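Local coordinates for protein cephalosporin acylase (Bacillus halodurans, PDB 2NLZ) that probably acts as an amide-cleaving acylase of the gamma-glutamyltranspeptidase family of N-terminal nucleophile hydrolases, although its physiological function is not established, at residues 295-300 and 467-472; 306-311 and 416-421; 449-454 and 512-517. The protein carries 1 engineered substitution. All blocks are in the same frame, centred on the assembly; numbering follows the deposited sequence.

Contact 1: residues 295-300 and 467-472; sequences DTYHKQ and DAPRWQ
Trp471 sets its CG between its own backbone nitrogen and carbonyl carbon (chi1 54°), which points the indole at helix 294-314, while Gln300, with CG anti to its carbonyl carbon (chi1 -77°) and the chain extended beyond, sends its amide out to meet it. The indole nitrogen is the donor: Trp471 NE1 lies 3.3 Å from Gln300 OE1. The bond is bent, with an N-H...O angle of 139°. The nitrogen sits above the carbonyl plane rather than on a lone pair, and the oxygen is tilted out of the indole plane. Farther along the ring, the aliphatic base of the glutamine packs on the benzo part, Gln300 CB being 3.7 Å from Trp471 CZ2. Trp471 CD1 meets the edge of the Tyr297 ring, near its plane, 3.6 Å from Tyr297 CD1. The ring planes stand almost perpendicular, without either ring stacking on the other. The tyrosine's polar end, Tyr297 OH, is hydrogen-bonded to Asp292, and Phe485 meets its ring edge-to-face. Chemically, the buried indole N-H finds an acceptor in the Gln300 amide; the bent geometry suggests a modest bond, and the neighbouring apolar contacts help to place the indole.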
loop_
_atom_site.group_PDB
_atom_site.type_symbol
_atom_site.label_atom_id
_atom_site.label_comp_id
_atom_site.label_asym_id
_atom_site.label_seq_id
_atom_site.Cartn_x
_atom_site.Cartn_y
_atom_site.Cartn_z
ATOM N N ASP D 295 6.833 19.457 -5.860
ATOM C CA ASP D 295 6.806 20.682 -6.645
ATOM C C ASP D 295 5.384 20.964 -7.139
ATOM O O ASP D 295 4.835 22.058 -6.905
ATOM C CB ASP D 295 7.774 20.548 -7.826
ATOM C CG ASP D 295 7.685 21.714 -8.790
ATOM O OD1 ASP D 295 8.193 22.806 -8.451
ATOM O OD2 ASP D 295 7.112 21.524 -9.886
ATOM N N THR D 296 4.802 19.955 -7.794
ATOM C CA THR D 296 3.480 20.056 -8.410
ATOM C C THR D 296 2.406 20.408 -7.400
ATOM O O THR D 296 1.692 21.389 -7.603
ATOM C CB THR D 296 3.085 18.770 -9.142
ATOM O OG1 THR D 296 4.102 18.435 -10.088
ATOM C CG2 THR D 296 1.786 18.968 -9.886
ATOM N N TYR D 297 2.306 19.633 -6.315
ATOM C CA TYR D 297 1.307 19.907 -5.271
ATOM C C TYR D 297 1.499 21.290 -4.668
ATOM O O TYR D 297 0.527 21.991 -4.421
ATOM C CB TYR D 297 1.294 18.837 -4.168
ATOM C CG TYR D 297 0.685 17.516 -4.597
ATOM C CD1 TYR D 297 -0.704 17.371 -4.740
ATOM C CD2 TYR D 297 1.492 16.401 -4.850
ATOM C CE1 TYR D 297 -1.274 16.149 -5.146
ATOM C CE2 TYR D 297 0.937 15.178 -5.249
ATOM C CZ TYR D 297 -0.446 15.055 -5.394
ATOM O OH TYR D 297 -0.985 13.839 -5.782
ATOM N N HIS D 298 2.752 21.692 -4.471
ATOM C CA HIS D 298 3.048 23.016 -3.918
ATOM C C HIS D 298 2.464 24.131 -4.768
ATOM O O HIS D 298 1.696 24.963 -4.266
ATOM C CB HIS D 298 4.551 23.222 -3.752
ATOM C CG HIS D 298 4.918 24.536 -3.130
ATOM N ND1 HIS D 298 4.607 24.858 -1.826
ATOM C CD2 HIS D 298 5.591 25.600 -3.630
ATOM C CE1 HIS D 298 5.065 26.066 -1.549
ATOM N NE2 HIS D 298 5.662 26.541 -2.630
ATOM N N LYS D 299 2.817 24.135 -6.054
ATOM C CA LYS D 299 2.304 25.143 -6.980
ATOM C C LYS D 299 0.767 25.102 -7.071
ATOM O O LYS D 299 0.125 26.155 -7.020
ATOM C CB LYS D 299 2.967 25.013 -8.352
ATOM C CG LYS D 299 4.445 25.381 -8.354
ATOM C CD LYS D 299 5.147 24.827 -9.590
ATOM C CE LYS D 299 6.605 25.234 -9.632
ATOM N NZ LYS D 299 7.291 24.565 -10.768
ATOM N N GLN D 300 0.191 23.898 -7.174
ATOM C CA GLN D 300 -1.262 23.730 -7.113
ATOM C C GLN D 300 -1.810 24.491 -5.919
ATOM O O GLN D 300 -2.542 25.462 -6.094
ATOM C CB GLN D 300 -1.667 22.255 -6.977
ATOM C CG GLN D 300 -1.593 21.430 -8.242
ATOM C CD GLN D 300 -2.126 20.011 -8.064
ATOM O OE1 GLN D 300 -1.732 19.310 -7.144
ATOM N NE2 GLN D 300 -3.012 19.583 -8.959
ATOM N N ASP D 467 -10.429 8.972 -8.865
ATOM C CA ASP D 467 -9.766 8.087 -7.890
ATOM C C ASP D 467 -8.621 8.761 -7.144
ATOM O O ASP D 467 -8.416 8.481 -5.963
ATOM C CB ASP D 467 -9.192 6.845 -8.586
ATOM C CG ASP D 467 -10.264 5.918 -9.121
ATOM O OD1 ASP D 467 -11.394 5.934 -8.580
ATOM O OD2 ASP D 467 -9.968 5.174 -10.084
ATOM N N ALA D 468 -7.881 9.620 -7.857
ATOM C CA ALA D 468 -6.685 10.306 -7.359
ATOM C C ALA D 468 -6.895 10.981 -5.998
ATOM O O ALA D 468 -7.936 11.610 -5.768
ATOM C CB ALA D 468 -6.201 11.317 -8.384
ATOM N N PRO D 469 -5.909 10.830 -5.089
ATOM C CA PRO D 469 -5.963 11.411 -3.743
ATOM C C PRO D 469 -6.068 12.922 -3.807
ATOM O O PRO D 469 -5.542 13.534 -4.739
ATOM C CB PRO D 469 -4.626 11.001 -3.122
ATOM C CG PRO D 469 -3.737 10.655 -4.295
ATOM C CD PRO D 469 -4.663 10.072 -5.309
ATOM N N ARG D 470 -6.746 13.510 -2.829
ATOM C CA ARG D 470 -7.092 14.919 -2.901
ATOM C C ARG D 470 -6.578 15.730 -1.739
ATOM O O ARG D 470 -6.476 15.245 -0.621
ATOM C CB ARG D 470 -8.604 15.099 -3.025
ATOM C CG ARG D 470 -9.161 14.678 -4.384
ATOM C CD ARG D 470 -10.671 14.636 -4.366
ATOM N NE ARG D 470 -11.215 13.870 -5.480
ATOM C CZ ARG D 470 -12.449 13.366 -5.516
ATOM N NH1 ARG D 470 -13.274 13.546 -4.488
ATOM N NH2 ARG D 470 -12.859 12.671 -6.582
ATOM N N TRP D 471 -6.248 16.980 -2.025
ATOM C CA TRP D 471 -5.923 17.946 -0.999
ATOM C C TRP D 471 -6.982 19.038 -1.001
ATOM O O TRP D 471 -7.671 19.232 -2.009
ATOM C CB TRP D 471 -4.550 18.560 -1.271
ATOM C CG TRP D 471 -4.449 19.137 -2.638
ATOM C CD1 TRP D 471 -3.958 18.520 -3.758
ATOM C CD2 TRP D 471 -4.866 20.446 -3.048
ATOM N NE1 TRP D 471 -4.044 19.366 -4.834
ATOM C CE2 TRP D 471 -4.600 20.552 -4.424
ATOM C CE3 TRP D 471 -5.437 21.534 -2.384
ATOM C CZ2 TRP D 471 -4.890 21.704 -5.146
ATOM C CZ3 TRP D 471 -5.732 22.680 -3.108
ATOM C CH2 TRP D 471 -5.457 22.756 -4.471
ATOM N N GLN D 472 -7.111 19.743 0.125
ATOM C CA GLN D 472 -7.896 20.975 0.163
ATOM C C GLN D 472 -7.420 21.973 1.205
ATOM O O GLN D 472 -7.184 21.616 2.355
ATOM C CB GLN D 472 -9.396 20.707 0.305
ATOM C CG GLN D 472 -9.885 20.242 1.651
ATOM C CD GLN D 472 -11.393 20.326 1.738
ATOM O OE1 GLN D 472 -11.989 21.355 1.404
ATOM N NE2 GLN D 472 -12.022 19.242 2.174
#

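Contact 2: residues 306-311 and 416-421; sequences LAFVDG and RTYHTI
Gly311 N donates to Ala307 O at 2.8 Å, a regular helical bond that fixes the backbone turn on which Tyr418 comes to rest. The oxygen of the same glycine, Gly311 O, faces the incoming loop and meets the rim of the tyrosine ring, 3.3 Å from Tyr418 CE2. It lies close to the ring plane, and Tyr418 CD2 is a little farther from it, at 3.8 Å. No hydrogen bond joins the two segments; this is a packing contact at the ring edge, with which the polarity of a carbonyl oxygen beside ring hydrogens is compatible. Glycine brings no side chain to the meeting, and the ring reaches the helix backbone itself. What carries the tyrosine across is its first torsion: CG stands opposite the backbone nitrogen (chi1 180°), and the ring projects straight from the loop toward the helix. At its far end, Tyr418 OH approaches the Phe308 ring, 3.5 Å from Phe308 CE1, with the two side chains crossing at about a right angle. Val275, Pro445 and Gln446 pack on Phe308, placing it where helices 274-283 and 444-457 converge on helix 294-314. Asn409 holds the loop by two bonds, its OD1 accepting from Tyr418 N and its ND2 bonded to Thr417 OG1, while Arg416 forms a salt bridge with Glu317, just beyond the end of helix 294-314. Helix 294-314 thus receives the loop that precedes strand 424-428, within a protein of the gamma-glutamyltranspeptidase family, whose fold is that of the N-terminal nucleophile hydrolases.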
loop_
_atom_site.group_PDB
_atom_site.type_symbol
_atom_site.label_atom_id
_atom_site.label_comp_id
_atom_site.label_asym_id
_atom_site.label_seq_id
_atom_site.Cartn_x
_atom_site.Cartn_y
_atom_site.Cartn_z
ATOM N N LEU D 306 -4.057 31.818 -3.474
ATOM C CA LEU D 306 -4.127 33.220 -3.892
ATOM C C LEU D 306 -5.456 33.561 -4.560
ATOM O O LEU D 306 -6.072 34.581 -4.255
ATOM C CB LEU D 306 -2.960 33.569 -4.812
ATOM C CG LEU D 306 -1.568 33.377 -4.195
ATOM C CD1 LEU D 306 -0.514 33.136 -5.278
ATOM C CD2 LEU D 306 -1.193 34.553 -3.274
ATOM N N ALA D 307 -5.894 32.672 -5.445
ATOM C CA ALA D 307 -7.143 32.824 -6.164
ATOM C C ALA D 307 -8.362 32.805 -5.245
ATOM O O ALA D 307 -9.338 33.526 -5.481
ATOM C CB ALA D 307 -7.262 31.732 -7.217
ATOM N N PHE D 308 -8.312 31.980 -4.204
ATOM C CA PHE D 308 -9.477 31.788 -3.357
ATOM C C PHE D 308 -9.755 33.012 -2.488
ATOM O O PHE D 308 -10.918 33.364 -2.260
ATOM C CB PHE D 308 -9.342 30.529 -2.498
ATOM C CG PHE D 308 -10.610 29.726 -2.394
ATOM C CD1 PHE D 308 -11.802 30.317 -1.995
ATOM C CD2 PHE D 308 -10.608 28.368 -2.689
ATOM C CE1 PHE D 308 -12.982 29.573 -1.902
ATOM C CE2 PHE D 308 -11.784 27.606 -2.595
ATOM C CZ PHE D 308 -12.973 28.216 -2.206
ATOM N N VAL D 309 -8.696 33.666 -2.017
ATOM C CA VAL D 309 -8.871 34.861 -1.195
ATOM C C VAL D 309 -9.281 36.053 -2.069
ATOM O O VAL D 309 -9.921 37.001 -1.598
ATOM C CB VAL D 309 -7.643 35.169 -0.323
ATOM C CG1 VAL D 309 -8.062 36.012 0.871
ATOM C CG2 VAL D 309 -7.051 33.894 0.196
ATOM N N ASP D 310 -8.939 35.976 -3.350
ATOM C CA ASP D 310 -9.436 36.926 -4.329
ATOM C C ASP D 310 -10.904 36.719 -4.566
ATOM O O ASP D 310 -11.683 37.661 -4.457
ATOM C CB ASP D 310 -8.692 36.795 -5.650
ATOM C CG ASP D 310 -7.401 37.555 -5.653
ATOM O OD1 ASP D 310 -7.217 38.410 -4.758
ATOM O OD2 ASP D 310 -6.569 37.308 -6.543
ATOM N N GLY D 311 -11.279 35.485 -4.881
ATOM C CA GLY D 311 -12.680 35.137 -5.126
ATOM C C GLY D 311 -13.588 35.453 -3.950
ATOM O O GLY D 311 -14.722 35.890 -4.138
ATOM N N ARG D 416 -28.453 38.386 -5.038
ATOM C CA ARG D 416 -28.051 36.994 -4.833
ATOM C C ARG D 416 -26.574 36.897 -4.449
ATOM O O ARG D 416 -25.745 37.681 -4.926
ATOM C CB ARG D 416 -28.408 36.114 -6.033
ATOM C CG ARG D 416 -27.919 36.658 -7.331
ATOM C CD ARG D 416 -29.011 36.661 -8.375
ATOM N NE ARG D 416 -28.551 37.382 -9.557
ATOM C CZ ARG D 416 -28.421 36.839 -10.763
ATOM N NH1 ARG D 416 -28.739 35.563 -10.960
ATOM N NH2 ARG D 416 -27.985 37.573 -11.776
ATOM N N THR D 417 -26.264 35.947 -3.566
ATOM C CA THR D 417 -24.952 35.890 -2.918
ATOM C C THR D 417 -23.901 35.081 -3.672
ATOM O O THR D 417 -24.225 34.313 -4.586
ATOM C CB THR D 417 -25.053 35.294 -1.501
ATOM O OG1 THR D 417 -23.744 35.204 -0.933
ATOM C CG2 THR D 417 -25.694 33.913 -1.541
ATOM N N TYR D 418 -22.644 35.291 -3.273
ATOM C CA TYR D 418 -21.539 34.387 -3.544
ATOM C C TYR D 418 -22.048 32.965 -3.372
ATOM O O TYR D 418 -22.530 32.593 -2.296
ATOM C CB TYR D 418 -20.409 34.676 -2.549
ATOM C CG TYR D 418 -19.162 33.827 -2.680
ATOM C CD1 TYR D 418 -19.060 32.600 -2.040
ATOM C CD2 TYR D 418 -18.066 34.273 -3.413
ATOM C CE1 TYR D 418 -17.917 31.823 -2.153
ATOM C CE2 TYR D 418 -16.914 33.508 -3.530
ATOM C CZ TYR D 418 -16.847 32.283 -2.897
ATOM O OH TYR D 418 -15.708 31.522 -3.004
ATOM N N HIS D 419 -21.946 32.180 -4.442
ATOM C CA HIS D 419 -22.528 30.838 -4.491
ATOM C C HIS D 419 -21.437 29.793 -4.665
ATOM O O HIS D 419 -20.561 29.956 -5.503
ATOM C CB HIS D 419 -23.528 30.747 -5.645
ATOM C CG HIS D 419 -24.787 30.023 -5.293
ATOM N ND1 HIS D 419 -24.863 28.648 -5.238
ATOM C CD2 HIS D 419 -26.020 30.480 -4.981
ATOM C CE1 HIS D 419 -26.091 28.290 -4.909
ATOM N NE2 HIS D 419 -26.814 29.383 -4.745
ATOM N N THR D 420 -21.503 28.721 -3.878
ATOM C CA THR D 420 -20.444 27.698 -3.869
ATOM C C THR D 420 -20.584 26.625 -4.945
ATOM O O THR D 420 -19.591 26.061 -5.406
ATOM C CB THR D 420 -20.354 26.990 -2.508
ATOM O OG1 THR D 420 -21.638 26.443 -2.161
ATOM C CG2 THR D 420 -19.874 27.968 -1.440
ATOM N N ILE D 421 -21.831 26.332 -5.291
ATOM C CA ILE D 421 -22.200 25.434 -6.358
ATOM C C ILE D 421 -21.617 25.873 -7.699
ATOM O O ILE D 421 -21.918 26.965 -8.195
ATOM C CB ILE D 421 -23.705 25.460 -6.487
ATOM C CG1 ILE D 421 -24.361 24.566 -5.463
ATOM C CG2 ILE D 421 -24.171 24.997 -7.844
ATOM C CD1 ILE D 421 -25.851 24.601 -5.700
#

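Contact 3: residues 449-454 and 512-517; sequences MQVMMN and GQIIWR
Met452 reaches the Trp516 indole at its edge, near the ring plane, and not over a face: the methyl carbon Met452 CE lies 3.7 Å from Trp516 CH2 and 3.9 Å from Trp516 CZ2, the outer corner of the benzo ring. The methionine's CB points away from the strand. A bend at chi2 (-54°), followed by another at chi3, curls the thioether back so that its end methyl makes the touch. The two side chains meet at a slant. Two residues earlier on the strand, on the same face, Ile514 has a double role. Its CG2 branch covers one face of the Trp516 ring, over the ring centre, whereas its other branch extends toward the helix and brings Ile514 CD1 to 4.2 Å from Val451 CB. Unlike Met452, both Val451 and Ile514 direct their CB toward the opposite segment, giving a direct aliphatic meeting beside the more roundabout methionine one. All of it is apolar and buried, with no hydrogen bond between helix and strand. Phe436, from strand 431-438, packs on Val451, Met452 and Trp516, while Pro462 and Leu466 of helix 462-467 close in on Ile514. Strand 512-517 is itself hydrogen-bonded between strands 431-438 and 524-528, so the helix packs over a patch of sheet and not on a lone strand. Such a helix layer packed on an antiparallel sheet is characteristic of the alpha-beta-beta-alpha sandwich of N-terminal nucleophile hydrolases.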
loop_
_atom_site.group_PDB
_atom_site.type_symbol
_atom_site.label_atom_id
_atom_site.label_comp_id
_atom_site.label_asym_id
_atom_site.label_seq_id
_atom_site.Cartn_x
_atom_site.Cartn_y
_atom_site.Cartn_z
ATOM N N MET D 449 -9.793 22.446 -9.902
ATOM C CA MET D 449 -8.398 22.612 -10.292
ATOM C C MET D 449 -7.714 21.261 -10.380
ATOM O O MET D 449 -6.921 21.025 -11.297
ATOM C CB MET D 449 -7.628 23.519 -9.327
ATOM C CG MET D 449 -6.318 24.023 -9.929
ATOM S SD MET D 449 -5.162 24.968 -8.891
ATOM C CE MET D 449 -5.003 23.847 -7.543
ATOM N N GLN D 450 -8.034 20.373 -9.437
ATOM C CA GLN D 450 -7.393 19.062 -9.411
ATOM C C GLN D 450 -7.801 18.192 -10.596
ATOM O O GLN D 450 -6.914 17.698 -11.290
ATOM C CB GLN D 450 -7.550 18.364 -8.057
ATOM C CG GLN D 450 -6.690 19.016 -6.972
ATOM C CD GLN D 450 -7.099 18.624 -5.556
ATOM O OE1 GLN D 450 -6.783 17.532 -5.090
ATOM N NE2 GLN D 450 -7.774 19.527 -4.857
ATOM N N VAL D 451 -9.106 18.057 -10.875
ATOM C CA VAL D 451 -9.523 17.230 -12.023
ATOM C C VAL D 451 -9.025 17.806 -13.347
ATOM O O VAL D 451 -8.681 17.047 -14.256
ATOM C CB VAL D 451 -11.060 16.921 -12.117
ATOM C CG1 VAL D 451 -11.593 16.333 -10.826
ATOM C CG2 VAL D 451 -11.849 18.142 -12.509
ATOM N N MET D 452 -8.961 19.137 -13.445
ATOM C CA MET D 452 -8.482 19.773 -14.677
ATOM C C MET D 452 -7.007 19.485 -14.926
ATOM O O MET D 452 -6.605 19.160 -16.050
ATOM C CB MET D 452 -8.775 21.284 -14.713
ATOM C CG MET D 452 -10.223 21.655 -15.103
ATOM S SD MET D 452 -10.775 20.919 -16.661
ATOM C CE MET D 452 -11.530 19.369 -16.157
ATOM N N MET D 453 -6.207 19.570 -13.871
ATOM C CA MET D 453 -4.788 19.256 -13.996
ATOM C C MET D 453 -4.544 17.756 -14.157
ATOM O O MET D 453 -3.668 17.345 -14.914
ATOM C CB MET D 453 -4.019 19.815 -12.818
ATOM C CG MET D 453 -3.960 21.301 -12.846
ATOM S SD MET D 453 -2.543 21.845 -11.924
ATOM C CE MET D 453 -3.377 22.745 -10.665
ATOM N N ASN D 454 -5.340 16.942 -13.466
ATOM C CA ASN D 454 -5.301 15.491 -13.646
ATOM C C ASN D 454 -5.625 15.093 -15.079
ATOM O O ASN D 454 -5.093 14.117 -15.597
ATOM C CB ASN D 454 -6.268 14.796 -12.682
ATOM C CG ASN D 454 -5.836 14.911 -11.226
ATOM O OD1 ASN D 454 -4.727 15.349 -10.921
ATOM N ND2 ASN D 454 -6.730 14.532 -10.313
ATOM N N GLY D 512 -17.200 13.632 -7.236
ATOM C CA GLY D 512 -17.060 14.104 -8.600
ATOM C C GLY D 512 -17.728 13.213 -9.618
ATOM O O GLY D 512 -17.946 12.023 -9.366
ATOM N N GLN D 513 -18.079 13.794 -10.764
ATOM C CA GLN D 513 -18.480 13.011 -11.931
ATOM C C GLN D 513 -17.874 13.653 -13.173
ATOM O O GLN D 513 -17.753 14.879 -13.267
ATOM C CB GLN D 513 -20.002 12.926 -12.095
ATOM C CG GLN D 513 -20.821 12.851 -10.805
ATOM C CD GLN D 513 -20.828 11.474 -10.195
ATOM O OE1 GLN D 513 -20.916 11.329 -8.970
ATOM N NE2 GLN D 513 -20.735 10.449 -11.043
ATOM N N ILE D 514 -17.491 12.807 -14.123
ATOM C CA ILE D 514 -16.892 13.248 -15.362
ATOM C C ILE D 514 -17.465 12.408 -16.497
ATOM O O ILE D 514 -17.586 11.191 -16.379
ATOM C CB ILE D 514 -15.338 13.105 -15.323
ATOM C CG1 ILE D 514 -14.707 14.158 -14.398
ATOM C CG2 ILE D 514 -14.732 13.230 -16.712
ATOM C CD1 ILE D 514 -13.237 13.901 -14.048
ATOM N N ILE D 515 -17.853 13.083 -17.576
ATOM C CA ILE D 515 -18.078 12.439 -18.867
ATOM C C ILE D 515 -17.235 13.173 -19.917
ATOM O O ILE D 515 -17.415 14.376 -20.110
ATOM C CB ILE D 515 -19.569 12.456 -19.295
ATOM C CG1 ILE D 515 -20.441 11.712 -18.291
ATOM C CG2 ILE D 515 -19.741 11.779 -20.626
ATOM C CD1 ILE D 515 -21.917 11.802 -18.589
ATOM N N TRP D 516 -16.313 12.465 -20.573
ATOM C CA TRP D 516 -15.581 13.038 -21.704
ATOM C C TRP D 516 -16.030 12.449 -23.040
ATOM O O TRP D 516 -16.181 11.236 -23.183
ATOM C CB TRP D 516 -14.048 12.892 -21.595
ATOM C CG TRP D 516 -13.333 13.512 -20.397
ATOM C CD1 TRP D 516 -12.257 12.984 -19.755
ATOM C CD2 TRP D 516 -13.626 14.755 -19.730
ATOM N NE1 TRP D 516 -11.866 13.795 -18.720
ATOM C CE2 TRP D 516 -12.683 14.893 -18.680
ATOM C CE3 TRP D 516 -14.588 15.761 -19.912
ATOM C CZ2 TRP D 516 -12.675 15.999 -17.805
ATOM C CZ3 TRP D 516 -14.586 16.869 -19.038
ATOM C CH2 TRP D 516 -13.631 16.976 -18.002
ATOM N N ARG D 517 -16.235 13.325 -24.017
ATOM C CA ARG D 517 -16.535 12.906 -25.370
ATOM C C ARG D 517 -15.331 13.117 -26.275
ATOM O O ARG D 517 -14.807 14.229 -26.375
ATOM C CB ARG D 517 -17.710 13.690 -25.934
ATOM C CG ARG D 517 -17.773 13.590 -27.448
ATOM C CD ARG D 517 -18.529 14.725 -28.112
ATOM N NE ARG D 517 -19.805 14.194 -28.530
ATOM C CZ ARG D 517 -20.163 13.851 -29.760
ATOM N NH1 ARG D 517 -21.370 13.331 -29.913
ATOM N NH2 ARG D 517 -19.371 14.032 -30.814
#

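Contacts 1 and 2 share helix 294-314, on separate parts of its length, yet their centres lie about 20 Å apart and they do not touch. Contact 3 is centred about 14 Å from the centre of contact 1 and about 20 Å from that of contact 2. It joins contact 1 directly: Gln450 NE2 of helix 444-457 lies 2.9 Å from Trp471 O, a probable hydrogen bond, Met449 packs against Gln300 and Trp471, and Met453 against Gln300. Along the sequence, both segments of contact 2 fall between those of contact 1, whereas contacts 1 and 3 interleave. Distant parts of the chain are therefore woven together, tying helix 294-314 to two later segments and, through contact 3, helix 444-457 to the antiparallel strands.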